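Local coordinates for protein AxyAgu115A (Amphibacillus xylanus NBRC 15112, PDB 6NPS) that probably acts as a family GH115 alpha-glucuronidase, hydrolysing the bonds that join glucuronic acid side groups to the xylan backbone, at residues A[203-208]-A[463-468]; A[212-217]-A[347-352]; A[438-443]-A[469-474]. The protein carries 3 engineered substitutions. All coordinates share one frame; numbering follows the deposited sequence.

Interaction 1 of 3, residues A[203-208]-A[463-468]; sequences ELLLRL and FFLDLA
L208 and L465 meet with matching first torsions. In each, CG lies beside the backbone N and opposite the carbonyl carbon (chi1 -60° in L208, -68° in L465), which brings the branched end of L465 against L208. The setting is the TIM barrel of the glycosidase. L208 is the residue just after helix 195-207, which follows the first barrel strand, 170-174. L465 belongs to helix 458-469, which follows the last strand, 446-450. The contact therefore joins the first and last parts of the barrel's outer helical layer, where the ring of strands closes on itself.

The two leucines cross at about a right angle. One methyl of L465, CD1, does most of the work: it rests 3.8 Å from CB of L208 and 4.1 Å from CD1 of the same residue. Nearer the backbone, CB of L465 comes within 3.7 Å of the L208 carbonyl O. L205, one helical turn before L208, adds a looser touch, its CD1 standing 4.5 Å from CD1 of L465. Leucine suits all three places, because the contact is buried and a branched apolar end can fill the groove between helices without bringing in a polar atom. Beneath them lies strand 170-174, where L205 packs on F173 and L465 on R171.

The polar side chains of the two helices find partners away from the leucines. D466 forms a salt bridge with K209 through OD1 and a hydrogen bond with Y485 through OD2. On helix 195-207, R207 reaches back one turn to E203 and also bridges to D42. Its guanidinium grips a single carboxylate oxygen side-on: NE lies 2.7 Å from OE2 of E203, approaching the anti lone pair, while R207 NH2 reaches that same OE2 at 3.0 Å.

Interaction 2 of 3, residues A[212-217]-A[347-352]; sequences YLWPAM and PRMLAL
Apolar packing across the contact comes from a single methyl group: CE of M349 sits 3.7 Å from CZ2 of W214, approaching the indole obliquely. The same methyl meets Y212 at its hydroxyl and not at its ring, with CE 3.8 Å from OH. The methionine leaves its strand with CG anti to the backbone N (chi1 -180°) and then bends at chi2 (-97°) and again at chi3, so the thioether curls to present its methyl to the indole and the hydroxyl. A long, flexible, unbranched side chain is well suited to bridging two strands that lie apart.

That span reflects the fold. Strands 212-214 and 348-351 are not neighbours in the parallel TIM barrel, and their inward-pointing residues meet across its interior. Y212 and W214 point inward, whereas L213 between them packs outward on helix 195-207. Further apolar cover comes from M381, which touches both W214 and M349, and from I448, which touches both aromatic residues.

The side-chain hydrogen bond lies within 212-214. W214 NE1 donates to Y212 OH at 2.9 Å, nearly straight (164°), with the oxygen in the indole plane; the bond satisfies a buried N-H and helps to fix the turn of the ring.

Interaction 3 of 3, residues A[438-443]-A[469-474]; sequences AYDFGV and YDFDKW
Y439 and F471 stack face to face, their ring centroids 3.7 Å apart and their planes only 12° from parallel. The side chains run past each other in opposite directions. CG of Y439 lies over the centre of the phenylalanine ring, and CD2 of F471 falls toward the rim of the tyrosine ring. The closest approach, Y439 CD1 to F471 CE2, is a tight 3.3 Å. Both side chains leave their backbones toward each other, with CG anti to N (chi1 -168° and -166°). The rings stack between the C-terminal end of helix 428-440 and the first residue of the short helix 471-474. Two flat rings can lie together over a wide area, and the hydroxyl suits the partly exposed Y439. W447, from strand 446-450, touches both.

D440 comes near the stack without joining it: its OD1 is 4.5 Å from CZ of F471 and is hydrogen-bonded to T476, while OD2 binds T835.

Further out, a helix start and a helix end lie beside the ring-bearing residues. D470 is the N-cap of helix 471-474, its OD1 accepting from K473 N at 3.2 Å from well above the carboxylate plane. Aspartate fits there because its short acidic side chain can receive a backbone N-H. F471 N is also held by S167 OG. Helix 428-440 ends where V443 N bonds to A438 O at 2.9 Å and G442 N bonds to Y439 O. G442 has a positive phi, which glycine adopts easily, and is the C-prime residue. The stack thus links an N-capped helix to the Schellman motif that closes a helix of the TIM barrel's outer layer.

Overall arrangement
All three contacts belong to one TIM barrel: interaction 2 lies inside the ring of strands, while interactions 1 and 3 join elements of its outer layer. Interactions 1 and 2 have centres about 17 Å apart and touch where L205 CD2 packs 3.8 Å from Y212 N, as helix 195-207 leads into strand 212-214. Interactions 1 and 3 have centres about 14 Å apart, and helix 458-469 of the former is followed directly by helix 471-474 of the latter; L467 CD1 lies 3.5 Å from the carbonyl C of W474. Interactions 2 and 3 stay separate, their nearest atoms about 10 Å apart. A glycerol, probably from crystallisation, lies about 5 Å from the W214 side chain and may mark a pocket beside interaction 2.

Interaction 1 of 3, residues A[203-208]-A[463-468]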
loop_
_atom_site.group_PDB
_atom_site.type_symbol
_atom_site.label_atom_id
_atom_site.label_comp_id
_atom_site.label_asym_id
_atom_site.label_seq_id
_atom_site.Cartn_x
_atom_site.Cartn_y
_atom_site.Cartn_z
ATOM N N GLU A 203 11.995 31.731 -38.546
ATOM C CA GLU A 203 11.301 32.996 -38.311
ATOM C C GLU A 203 11.067 33.219 -36.824
ATOM O O GLU A 203 11.282 34.324 -36.313
ATOM C CB GLU A 203 9.973 33.019 -39.076
ATOM C CG GLU A 203 9.248 34.354 -38.992
ATOM C CD GLU A 203 7.857 34.368 -39.643
ATOM O OE1 GLU A 203 7.558 33.502 -40.505
ATOM O OE2 GLU A 203 7.074 35.285 -39.297
ATOM N N LEU A 204 10.627 32.176 -36.112
ATOM C CA LEU A 204 10.396 32.291 -34.682
ATOM C C LEU A 204 11.677 32.680 -33.960
ATOM O O LEU A 204 11.675 33.576 -33.109
ATOM C CB LEU A 204 9.846 30.981 -34.131
ATOM C CG LEU A 204 9.768 30.908 -32.611
ATOM C CD1 LEU A 204 8.717 31.899 -32.000
ATOM C CD2 LEU A 204 9.450 29.487 -32.159
ATOM N N LEU A 205 12.777 31.998 -34.281
ATOM C CA LEU A 205 14.077 32.288 -33.672
ATOM C C LEU A 205 14.474 33.755 -33.866
ATOM O O LEU A 205 14.871 34.444 -32.913
ATOM C CB LEU A 205 15.141 31.386 -34.308
ATOM C CG LEU A 205 16.555 31.654 -33.790
ATOM C CD1 LEU A 205 16.626 31.224 -32.332
ATOM C CD2 LEU A 205 17.552 30.852 -34.634
ATOM N N LEU A 206 14.415 34.231 -35.108
ATOM C CA LEU A 206 14.850 35.593 -35.394
ATOM C C LEU A 206 13.883 36.635 -34.812
ATOM O O LEU A 206 14.315 37.717 -34.401
ATOM C CB LEU A 206 14.997 35.785 -36.900
ATOM C CG LEU A 206 16.133 35.031 -37.613
ATOM C CD1 LEU A 206 15.962 35.101 -39.117
ATOM C CD2 LEU A 206 17.496 35.687 -37.208
ATOM N N ARG A 207 12.579 36.340 -34.772
ATOM C CA ARG A 207 11.656 37.298 -34.155
ATOM C C ARG A 207 11.917 37.431 -32.665
ATOM O O ARG A 207 11.684 38.512 -32.076
ATOM C CB ARG A 207 10.207 36.880 -34.421
ATOM C CG ARG A 207 9.712 37.239 -35.844
ATOM C CD ARG A 207 8.230 36.915 -36.009
ATOM N NE ARG A 207 7.712 37.065 -37.377
ATOM C CZ ARG A 207 7.139 38.182 -37.857
ATOM N NH1 ARG A 207 7.042 39.276 -37.092
ATOM N NH2 ARG A 207 6.646 38.203 -39.104
ATOM N N LEU A 208 12.390 36.345 -32.024
ATOM C CA LEU A 208 12.778 36.404 -30.620
ATOM C C LEU A 208 14.198 36.933 -30.444
ATOM O O LEU A 208 14.721 36.914 -29.342
ATOM C CB LEU A 208 12.648 35.007 -29.979
ATOM C CG LEU A 208 11.240 34.419 -30.014
ATOM C CD1 LEU A 208 11.235 33.009 -29.429
ATOM C CD2 LEU A 208 10.278 35.295 -29.247
ATOM N N PHE A 463 11.392 34.637 -22.689
ATOM C CA PHE A 463 12.132 35.210 -21.574
ATOM C C PHE A 463 13.626 34.915 -21.688
ATOM O O PHE A 463 14.468 35.798 -21.483
ATOM C CB PHE A 463 11.569 34.663 -20.243
ATOM C CG PHE A 463 12.332 35.194 -19.051
ATOM C CD1 PHE A 463 12.273 36.535 -18.753
ATOM C CD2 PHE A 463 13.167 34.366 -18.303
ATOM C CE1 PHE A 463 13.023 37.078 -17.715
ATOM C CE2 PHE A 463 13.912 34.895 -17.232
ATOM C CZ PHE A 463 13.832 36.256 -16.950
ATOM N N PHE A 464 13.966 33.648 -21.951
ATOM C CA PHE A 464 15.352 33.204 -22.044
ATOM C C PHE A 464 16.102 34.000 -23.110
ATOM O O PHE A 464 17.198 34.530 -22.858
ATOM C CB PHE A 464 15.359 31.705 -22.371
ATOM C CG PHE A 464 16.743 31.063 -22.402
ATOM C CD1 PHE A 464 17.416 30.926 -23.600
ATOM C CD2 PHE A 464 17.297 30.523 -21.251
ATOM C CE1 PHE A 464 18.692 30.315 -23.665
ATOM C CE2 PHE A 464 18.560 29.923 -21.270
ATOM C CZ PHE A 464 19.258 29.797 -22.503
ATOM N N LEU A 465 15.480 34.174 -24.277
ATOM C CA LEU A 465 16.112 34.919 -25.361
ATOM C C LEU A 465 16.037 36.443 -25.165
ATOM O O LEU A 465 16.890 37.175 -25.701
ATOM C CB LEU A 465 15.475 34.501 -26.697
ATOM C CG LEU A 465 15.801 33.035 -27.080
ATOM C CD1 LEU A 465 15.144 32.630 -28.376
ATOM C CD2 LEU A 465 17.315 32.811 -27.196
ATOM N N ASP A 466 15.059 36.948 -24.401
ATOM C CA ASP A 466 15.051 38.384 -24.107
ATOM C C ASP A 466 16.125 38.708 -23.095
ATOM O O ASP A 466 16.774 39.752 -23.177
ATOM C CB ASP A 466 13.681 38.822 -23.557
ATOM C CG ASP A 466 12.770 39.402 -24.631
ATOM O OD1 ASP A 466 13.287 40.139 -25.496
ATOM O OD2 ASP A 466 11.535 39.114 -24.611
ATOM N N LEU A 467 16.308 37.812 -22.126
ATOM C CA LEU A 467 17.396 37.907 -21.157
ATOM C C LEU A 467 18.760 37.839 -21.835
ATOM O O LEU A 467 19.655 38.640 -21.527
ATOM C CB LEU A 467 17.230 36.772 -20.129
ATOM C CG LEU A 467 18.217 36.768 -18.961
ATOM C CD1 LEU A 467 18.112 38.100 -18.213
ATOM C CD2 LEU A 467 17.928 35.567 -18.046
ATOM N N ALA A 468 18.939 36.901 -22.778
ATOM C CA ALA A 468 20.208 36.795 -23.506
ATOM C C ALA A 468 20.472 38.044 -24.336
ATOM O O ALA A 468 21.621 38.498 -24.455
ATOM C CB ALA A 468 20.218 35.565 -24.438
#

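Interaction 2 of 3, residues A[212-217]-A[347-352]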
loop_
_atom_site.group_PDB
_atom_site.type_symbol
_atom_site.label_atom_id
_atom_site.label_comp_id
_atom_site.label_asym_id
_atom_site.label_seq_id
_atom_site.Cartn_x
_atom_site.Cartn_y
_atom_site.Cartn_z
ATOM N N TYR A 212 20.970 31.329 -33.140
ATOM C CA TYR A 212 21.697 30.065 -33.100
ATOM C C TYR A 212 20.702 28.928 -32.887
ATOM O O TYR A 212 19.791 29.063 -32.077
ATOM C CB TYR A 212 22.731 30.103 -31.959
ATOM C CG TYR A 212 23.629 28.872 -31.736
ATOM C CD1 TYR A 212 23.651 28.232 -30.503
ATOM C CD2 TYR A 212 24.522 28.428 -32.729
ATOM C CE1 TYR A 212 24.469 27.165 -30.258
ATOM C CE2 TYR A 212 25.348 27.316 -32.487
ATOM C CZ TYR A 212 25.337 26.720 -31.250
ATOM O OH TYR A 212 26.142 25.638 -30.983
ATOM N N LEU A 213 20.879 27.816 -33.602
ATOM C CA LEU A 213 19.918 26.710 -33.548
ATOM C C LEU A 213 20.639 25.360 -33.543
ATOM O O LEU A 213 21.580 25.168 -34.324
ATOM C CB LEU A 213 18.978 26.790 -34.772
ATOM C CG LEU A 213 17.951 25.671 -34.960
ATOM C CD1 LEU A 213 16.844 25.779 -33.916
ATOM C CD2 LEU A 213 17.366 25.759 -36.364
ATOM N N TRP A 214 20.203 24.439 -32.667
ATOM C CA TRP A 214 20.447 23.019 -32.855
ATOM C C TRP A 214 19.176 22.398 -33.420
ATOM O O TRP A 214 18.110 22.460 -32.771
ATOM C CB TRP A 214 20.823 22.306 -31.553
ATOM C CG TRP A 214 22.128 22.684 -30.882
ATOM C CD1 TRP A 214 23.081 23.580 -31.326
ATOM C CD2 TRP A 214 22.597 22.181 -29.627
ATOM N NE1 TRP A 214 24.099 23.667 -30.395
ATOM C CE2 TRP A 214 23.826 22.822 -29.352
ATOM C CE3 TRP A 214 22.073 21.264 -28.684
ATOM C CZ2 TRP A 214 24.549 22.583 -28.175
ATOM C CZ3 TRP A 214 22.778 21.038 -27.514
ATOM C CH2 TRP A 214 24.005 21.702 -27.264
ATOM N N PRO A 215 19.232 21.793 -34.591
ATOM C CA PRO A 215 18.021 21.259 -35.220
ATOM C C PRO A 215 17.656 19.893 -34.675
ATOM O O PRO A 215 18.378 19.275 -33.882
ATOM C CB PRO A 215 18.414 21.156 -36.688
ATOM C CG PRO A 215 19.883 20.817 -36.623
ATOM C CD PRO A 215 20.435 21.569 -35.422
ATOM N N ALA A 216 16.479 19.437 -35.093
ATOM C CA ALA A 216 16.057 18.089 -34.740
ATOM C C ALA A 216 17.027 17.069 -35.327
ATOM O O ALA A 216 17.561 17.252 -36.435
ATOM C CB ALA A 216 14.636 17.832 -35.245
ATOM N N MET A 217 17.289 16.016 -34.555
ATOM C CA MET A 217 18.357 15.088 -34.869
ATOM C C MET A 217 18.042 13.645 -34.518
ATOM O O MET A 217 18.901 12.789 -34.748
ATOM C CB MET A 217 19.655 15.491 -34.147
ATOM C CG MET A 217 19.410 15.755 -32.670
ATOM S SD MET A 217 19.807 14.455 -31.468
ATOM C CE MET A 217 21.398 15.058 -30.911
ATOM N N PRO A 347 34.545 29.724 -35.300
ATOM C CA PRO A 347 33.861 29.461 -34.017
ATOM C C PRO A 347 33.753 27.960 -33.769
ATOM O O PRO A 347 33.253 27.199 -34.608
ATOM C CB PRO A 347 32.478 30.103 -34.199
ATOM C CG PRO A 347 32.630 31.049 -35.367
ATOM C CD PRO A 347 33.684 30.407 -36.276
ATOM N N ARG A 348 34.234 27.537 -32.606
ATOM C CA ARG A 348 34.173 26.145 -32.215
ATOM C C ARG A 348 33.717 26.074 -30.767
ATOM O O ARG A 348 33.870 27.038 -29.999
ATOM C CB ARG A 348 35.520 25.439 -32.374
ATOM C CG ARG A 348 36.048 25.356 -33.803
ATOM C CD ARG A 348 37.583 25.244 -33.813
ATOM N NE ARG A 348 38.210 26.510 -33.425
ATOM C CZ ARG A 348 39.378 26.614 -32.790
ATOM N NH1 ARG A 348 40.082 25.527 -32.480
ATOM N NH2 ARG A 348 39.856 27.809 -32.479
ATOM N N MET A 349 33.147 24.915 -30.410
ATOM C CA MET A 349 32.560 24.720 -29.089
ATOM C C MET A 349 32.849 23.297 -28.618
ATOM O O MET A 349 32.716 22.336 -29.384
ATOM C CB MET A 349 31.045 24.971 -29.113
ATOM C CG MET A 349 30.319 24.792 -27.748
ATOM S SD MET A 349 29.559 23.122 -27.623
ATOM C CE MET A 349 28.147 23.327 -28.726
ATOM N N LEU A 350 33.221 23.172 -27.344
ATOM C CA LEU A 350 33.401 21.880 -26.700
ATOM C C LEU A 350 32.391 21.791 -25.565
ATOM O O LEU A 350 32.351 22.666 -24.695
ATOM C CB LEU A 350 34.831 21.713 -26.195
ATOM C CG LEU A 350 34.948 20.467 -25.317
ATOM C CD1 LEU A 350 34.824 19.205 -26.191
ATOM C CD2 LEU A 350 36.281 20.495 -24.580
ATOM N N ALA A 351 31.540 20.776 -25.603
ATOM C CA ALA A 351 30.508 20.621 -24.592
ATOM C C ALA A 351 31.095 19.925 -23.372
ATOM O O ALA A 351 31.632 18.822 -23.488
ATOM C CB ALA A 351 29.341 19.825 -25.160
ATOM N N LEU A 352 31.016 20.562 -22.204
ATOM C CA LEU A 352 31.298 19.856 -20.952
ATOM C C LEU A 352 30.013 19.235 -20.397
ATOM O O LEU A 352 29.599 19.502 -19.276
ATOM C CB LEU A 352 31.939 20.799 -19.944
ATOM C CG LEU A 352 33.118 21.546 -20.533
ATOM C CD1 LEU A 352 33.786 22.388 -19.467
ATOM C CD2 LEU A 352 34.111 20.590 -21.190
#

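Interaction 3 of 3, residues A[438-443]-A[469-474]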
loop_
_atom_site.group_PDB
_atom_site.type_symbol
_atom_site.label_atom_id
_atom_site.label_comp_id
_atom_site.label_asym_id
_atom_site.label_seq_id
_atom_site.Cartn_x
_atom_site.Cartn_y
_atom_site.Cartn_z
ATOM N N ALA A 438 24.681 32.365 -14.018
ATOM C CA ALA A 438 25.644 31.946 -15.043
ATOM C C ALA A 438 26.316 33.153 -15.685
ATOM O O ALA A 438 27.543 33.177 -15.873
ATOM C CB ALA A 438 24.929 31.112 -16.094
ATOM N N TYR A 439 25.539 34.210 -15.960
ATOM C CA TYR A 439 26.132 35.441 -16.483
ATOM C C TYR A 439 27.079 36.077 -15.476
ATOM O O TYR A 439 28.161 36.551 -15.838
ATOM C CB TYR A 439 25.017 36.414 -16.861
ATOM C CG TYR A 439 25.460 37.596 -17.675
ATOM C CD1 TYR A 439 26.013 38.715 -17.064
ATOM C CD2 TYR A 439 25.314 37.603 -19.058
ATOM C CE1 TYR A 439 26.412 39.835 -17.822
ATOM C CE2 TYR A 439 25.703 38.693 -19.807
ATOM C CZ TYR A 439 26.253 39.804 -19.183
ATOM O OH TYR A 439 26.629 40.889 -19.930
ATOM N N ASP A 440 26.671 36.125 -14.207
ATOM C CA ASP A 440 27.514 36.676 -13.150
ATOM C C ASP A 440 28.841 35.933 -13.029
ATOM O O ASP A 440 29.852 36.521 -12.636
ATOM C CB ASP A 440 26.779 36.622 -11.805
ATOM C CG ASP A 440 25.501 37.530 -11.756
ATOM O OD1 ASP A 440 25.355 38.459 -12.604
ATOM O OD2 ASP A 440 24.639 37.298 -10.840
ATOM N N PHE A 441 28.853 34.638 -13.287
ATOM C CA PHE A 441 30.108 33.900 -13.251
ATOM C C PHE A 441 30.867 33.971 -14.584
ATOM O O PHE A 441 31.828 33.217 -14.776
ATOM C CB PHE A 441 29.861 32.433 -12.897
ATOM C CG PHE A 441 29.723 32.159 -11.403
ATOM C CD1 PHE A 441 28.557 32.499 -10.737
ATOM C CD2 PHE A 441 30.761 31.541 -10.692
ATOM C CE1 PHE A 441 28.401 32.230 -9.381
ATOM C CE2 PHE A 441 30.633 31.264 -9.349
ATOM C CZ PHE A 441 29.437 31.603 -8.688
ATOM N N GLY A 442 30.428 34.806 -15.518
ATOM C CA GLY A 442 31.168 34.999 -16.746
ATOM C C GLY A 442 30.812 34.044 -17.861
ATOM O O GLY A 442 31.635 33.829 -18.749
ATOM N N VAL A 443 29.610 33.481 -17.865
ATOM C CA VAL A 443 29.146 32.627 -18.961
ATOM C C VAL A 443 28.342 33.514 -19.896
ATOM O O VAL A 443 27.137 33.709 -19.703
ATOM C CB VAL A 443 28.300 31.452 -18.473
ATOM C CG1 VAL A 443 27.878 30.566 -19.703
ATOM C CG2 VAL A 443 29.101 30.607 -17.485
ATOM N N TYR A 469 19.420 38.608 -24.926
ATOM C CA TYR A 469 19.611 39.742 -25.822
ATOM C C TYR A 469 19.915 41.027 -25.060
ATOM O O TYR A 469 20.800 41.784 -25.462
ATOM C CB TYR A 469 18.372 39.896 -26.700
ATOM C CG TYR A 469 18.401 41.091 -27.639
ATOM C CD1 TYR A 469 19.160 41.067 -28.819
ATOM C CD2 TYR A 469 17.673 42.245 -27.345
ATOM C CE1 TYR A 469 19.188 42.176 -29.676
ATOM C CE2 TYR A 469 17.694 43.360 -28.206
ATOM C CZ TYR A 469 18.450 43.306 -29.363
ATOM O OH TYR A 469 18.456 44.393 -30.194
ATOM N N ASP A 470 19.202 41.302 -23.959
ATOM C CA ASP A 470 19.332 42.581 -23.211
ATOM C C ASP A 470 19.429 42.264 -21.722
ATOM O O ASP A 470 18.450 42.324 -20.963
ATOM C CB ASP A 470 18.162 43.532 -23.509
ATOM C CG ASP A 470 18.413 44.973 -23.016
ATOM O OD1 ASP A 470 19.339 45.207 -22.206
ATOM O OD2 ASP A 470 17.653 45.868 -23.445
ATOM N N PHE A 471 20.635 41.899 -21.301
ATOM C CA PHE A 471 20.802 41.488 -19.913
ATOM C C PHE A 471 20.678 42.682 -18.967
ATOM O O PHE A 471 20.282 42.527 -17.809
ATOM C CB PHE A 471 22.153 40.781 -19.761
ATOM C CG PHE A 471 22.293 40.044 -18.492
ATOM C CD1 PHE A 471 21.768 38.761 -18.369
ATOM C CD2 PHE A 471 22.922 40.639 -17.399
ATOM C CE1 PHE A 471 21.883 38.063 -17.175
ATOM C CE2 PHE A 471 23.045 39.959 -16.187
ATOM C CZ PHE A 471 22.529 38.690 -16.069
ATOM N N ASP A 472 20.996 43.882 -19.438
ATOM C CA ASP A 472 20.878 45.038 -18.557
ATOM C C ASP A 472 19.422 45.339 -18.225
ATOM O O ASP A 472 19.126 45.774 -17.103
ATOM C CB ASP A 472 21.565 46.241 -19.178
ATOM C CG ASP A 472 23.068 46.010 -19.346
ATOM O OD1 ASP A 472 23.653 45.260 -18.526
ATOM O OD2 ASP A 472 23.660 46.555 -20.304
ATOM N N LYS A 473 18.495 45.069 -19.154
ATOM C CA LYS A 473 17.081 45.275 -18.848
ATOM C C LYS A 473 16.515 44.174 -17.948
ATOM O O LYS A 473 15.699 44.462 -17.051
ATOM C CB LYS A 473 16.266 45.359 -20.139
ATOM C CG LYS A 473 14.854 45.885 -19.893
ATOM C CD LYS A 473 13.914 45.649 -21.073
ATOM C CE LYS A 473 14.535 46.116 -22.382
ATOM N NZ LYS A 473 13.727 45.696 -23.574
ATOM N N TRP A 474 16.840 42.893 -18.218
ATOM C CA TRP A 474 16.116 41.817 -17.552
ATOM C C TRP A 474 16.972 41.004 -16.597
ATOM O O TRP A 474 16.430 40.141 -15.898
ATOM C CB TRP A 474 15.461 40.878 -18.572
ATOM C CG TRP A 474 14.407 41.566 -19.408
ATOM C CD1 TRP A 474 14.471 41.848 -20.731
ATOM C CD2 TRP A 474 13.146 42.046 -18.950
ATOM N NE1 TRP A 474 13.319 42.476 -21.133
ATOM C CE2 TRP A 474 12.497 42.628 -20.055
ATOM C CE3 TRP A 474 12.513 42.070 -17.704
ATOM C CZ2 TRP A 474 11.230 43.228 -19.962
ATOM C CZ3 TRP A 474 11.239 42.659 -17.603
ATOM C CH2 TRP A 474 10.619 43.230 -18.727
#